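Local coordinates for putative type VI secretion protein (Escherichia coli, PDB 6SK0) that forms the trimeric spike at the tip of the type VI secretion system, probably punctures target membranes and carries a phospholipase effector, at residues A[526-531]-A[538-543]. Sequence-based numbering, arbitrary orientation.
Sequences QLNLGH and ELRGEG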
loop_
_atom_site.group_PDB
_atom_site.type_symbol
_atom_site.label_atom_id
_atom_site.label_comp_id
_atom_site.label_asym_id
_atom_site.label_seq_id
_atom_site.Cartn_x
_atom_site.Cartn_y
_atom_site.Cartn_z
ATOM N N GLN A 526 20.902 24.888 -1.732
ATOM C CA GLN A 526 21.698 24.987 -0.523
ATOM C C GLN A 526 21.767 23.657 0.197
ATOM O O GLN A 526 20.858 22.830 0.123
ATOM C CB GLN A 526 21.138 26.024 0.454
ATOM C CG GLN A 526 20.787 27.344 -0.150
ATOM C CD GLN A 526 20.278 28.319 0.873
ATOM O OE1 GLN A 526 19.583 27.943 1.808
ATOM N NE2 GLN A 526 20.620 29.583 0.703
ATOM N N LEU A 527 22.863 23.482 0.915
ATOM C CA LEU A 527 22.965 22.515 1.993
ATOM C C LEU A 527 23.176 23.311 3.270
ATOM O O LEU A 527 24.172 24.026 3.405
ATOM C CB LEU A 527 24.097 21.527 1.757
ATOM C CG LEU A 527 24.317 20.575 2.928
ATOM C CD1 LEU A 527 23.223 19.533 2.982
ATOM C CD2 LEU A 527 25.669 19.932 2.835
ATOM N N ASN A 528 22.230 23.208 4.189
ATOM C CA ASN A 528 22.278 23.911 5.462
ATOM C C ASN A 528 22.415 22.887 6.574
ATOM O O ASN A 528 21.554 22.016 6.729
ATOM C CB ASN A 528 21.033 24.771 5.655
ATOM C CG ASN A 528 20.845 25.770 4.541
ATOM O OD1 ASN A 528 21.748 26.531 4.225
ATOM N ND2 ASN A 528 19.676 25.762 3.930
ATOM N N LEU A 529 23.495 22.981 7.334
ATOM C CA LEU A 529 23.774 22.055 8.417
ATOM C C LEU A 529 23.741 22.786 9.747
ATOM O O LEU A 529 24.387 23.823 9.903
ATOM C CB LEU A 529 25.130 21.380 8.228
ATOM C CG LEU A 529 25.386 20.678 6.900
ATOM C CD1 LEU A 529 26.758 20.040 6.914
ATOM C CD2 LEU A 529 24.308 19.643 6.616
ATOM N N GLY A 530 22.992 22.246 10.693
ATOM C CA GLY A 530 23.046 22.724 12.063
ATOM C C GLY A 530 21.964 23.735 12.363
ATOM O O GLY A 530 20.792 23.484 12.119
ATOM N N HIS A 531 22.367 24.873 12.920
ATOM C CA HIS A 531 21.448 25.911 13.381
ATOM C C HIS A 531 21.170 26.850 12.212
ATOM O O HIS A 531 21.764 27.914 12.065
ATOM C CB HIS A 531 22.040 26.637 14.582
ATOM C CG HIS A 531 21.158 27.699 15.152
ATOM N ND1 HIS A 531 20.265 27.459 16.172
ATOM C CD2 HIS A 531 21.044 29.014 14.857
ATOM C CE1 HIS A 531 19.634 28.578 16.474
ATOM N NE2 HIS A 531 20.088 29.536 15.689
ATOM N N GLU A 538 17.369 34.726 11.976
ATOM C CA GLU A 538 16.439 34.032 12.847
ATOM C C GLU A 538 16.411 32.556 12.479
ATOM O O GLU A 538 16.479 32.198 11.301
ATOM C CB GLU A 538 15.040 34.632 12.741
ATOM C CG GLU A 538 14.929 36.027 13.320
ATOM C CD GLU A 538 15.680 36.179 14.630
ATOM O OE1 GLU A 538 15.198 35.656 15.656
ATOM O OE2 GLU A 538 16.750 36.824 14.636
ATOM N N LEU A 539 16.316 31.706 13.492
ATOM C CA LEU A 539 16.323 30.270 13.275
ATOM C C LEU A 539 15.168 29.864 12.372
ATOM O O LEU A 539 14.005 30.125 12.679
ATOM C CB LEU A 539 16.236 29.539 14.611
ATOM C CG LEU A 539 16.144 28.016 14.518
ATOM C CD1 LEU A 539 17.444 27.424 14.005
ATOM C CD2 LEU A 539 15.775 27.422 15.858
ATOM N N ARG A 540 15.494 29.247 11.245
ATOM C CA ARG A 540 14.480 28.707 10.359
ATOM C C ARG A 540 14.447 27.189 10.361
ATOM O O ARG A 540 13.631 26.604 9.648
ATOM C CB ARG A 540 14.679 29.227 8.930
ATOM C CG ARG A 540 16.036 28.982 8.338
ATOM C CD ARG A 540 16.095 29.483 6.912
ATOM N NE ARG A 540 15.109 28.830 6.061
ATOM C CZ ARG A 540 15.326 27.703 5.393
ATOM N NH1 ARG A 540 16.501 27.101 5.469
ATOM N NH2 ARG A 540 14.368 27.180 4.648
ATOM N N GLY A 541 15.289 26.541 11.152
ATOM C CA GLY A 541 15.292 25.099 11.217
ATOM C C GLY A 541 16.560 24.538 11.813
ATOM O O GLY A 541 17.623 25.148 11.717
ATOM N N GLU A 542 16.459 23.376 12.436
ATOM C CA GLU A 542 17.602 22.708 13.024
ATOM C C GLU A 542 17.829 21.382 12.325
ATOM O O GLU A 542 16.892 20.610 12.113
ATOM C CB GLU A 542 17.411 22.479 14.519
ATOM C CG GLU A 542 17.100 23.735 15.299
ATOM C CD GLU A 542 16.570 23.430 16.681
ATOM O OE1 GLU A 542 17.384 23.131 17.579
ATOM O OE2 GLU A 542 15.335 23.478 16.869
ATOM N N GLY A 543 19.088 21.119 11.981
ATOM C CA GLY A 543 19.480 19.873 11.363
ATOM C C GLY A 543 20.096 20.115 10.000
ATOM O O GLY A 543 20.839 21.082 9.801
#
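Leu539 lays its CD1 methyl over one face of the His531 imidazole, a CH-pi contact in which CD1 sits 3.6 Å from the ring centroid. The methyl stands only 15° off the ring normal, and a branched aliphatic side chain supplies it readily. CG of His531 lies anti to the backbone N (chi1 -179°), which carries the ring out to the leucine. A flat imidazole suits this place, because it offers a face to the methyl and meets Tyr521 of the second subunit edge-to-face. Beside it the two segments join through Gly530 and Gly543, an antiparallel hydrogen-bonded pair. Gly530 N donates to Gly543 O at 2.6 Å. Gly543 N donates back to Gly530 O at 2.9 Å. Both residues have backbone angles that leave no room for a CB beside the preceding carbonyl, which calls for glycine.

Further along, Asn528 ND2 and Arg540 NH1 approach to 3.8 Å, their flat groups 74° apart. Both donors converge on Glu545 OE1, whose charge probably offsets their meeting. The amide suits its place because its one nitrogen serves both Glu545 and Gln526 OE1; the latter lies in the amide plane, so the rotation of this buried group is fixed. The long arginine spans from Glu545 to the third subunit, where NE reaches Gly572 O. Gly543 also pairs in parallel with a strand of the second subunit. Arg540 and Gly541 form a classic beta bulge opposite Asn532, while the paired glycine corners turn the chain from one face to the next, as expected of the intertwined trimeric beta-prism of VgrG spikes.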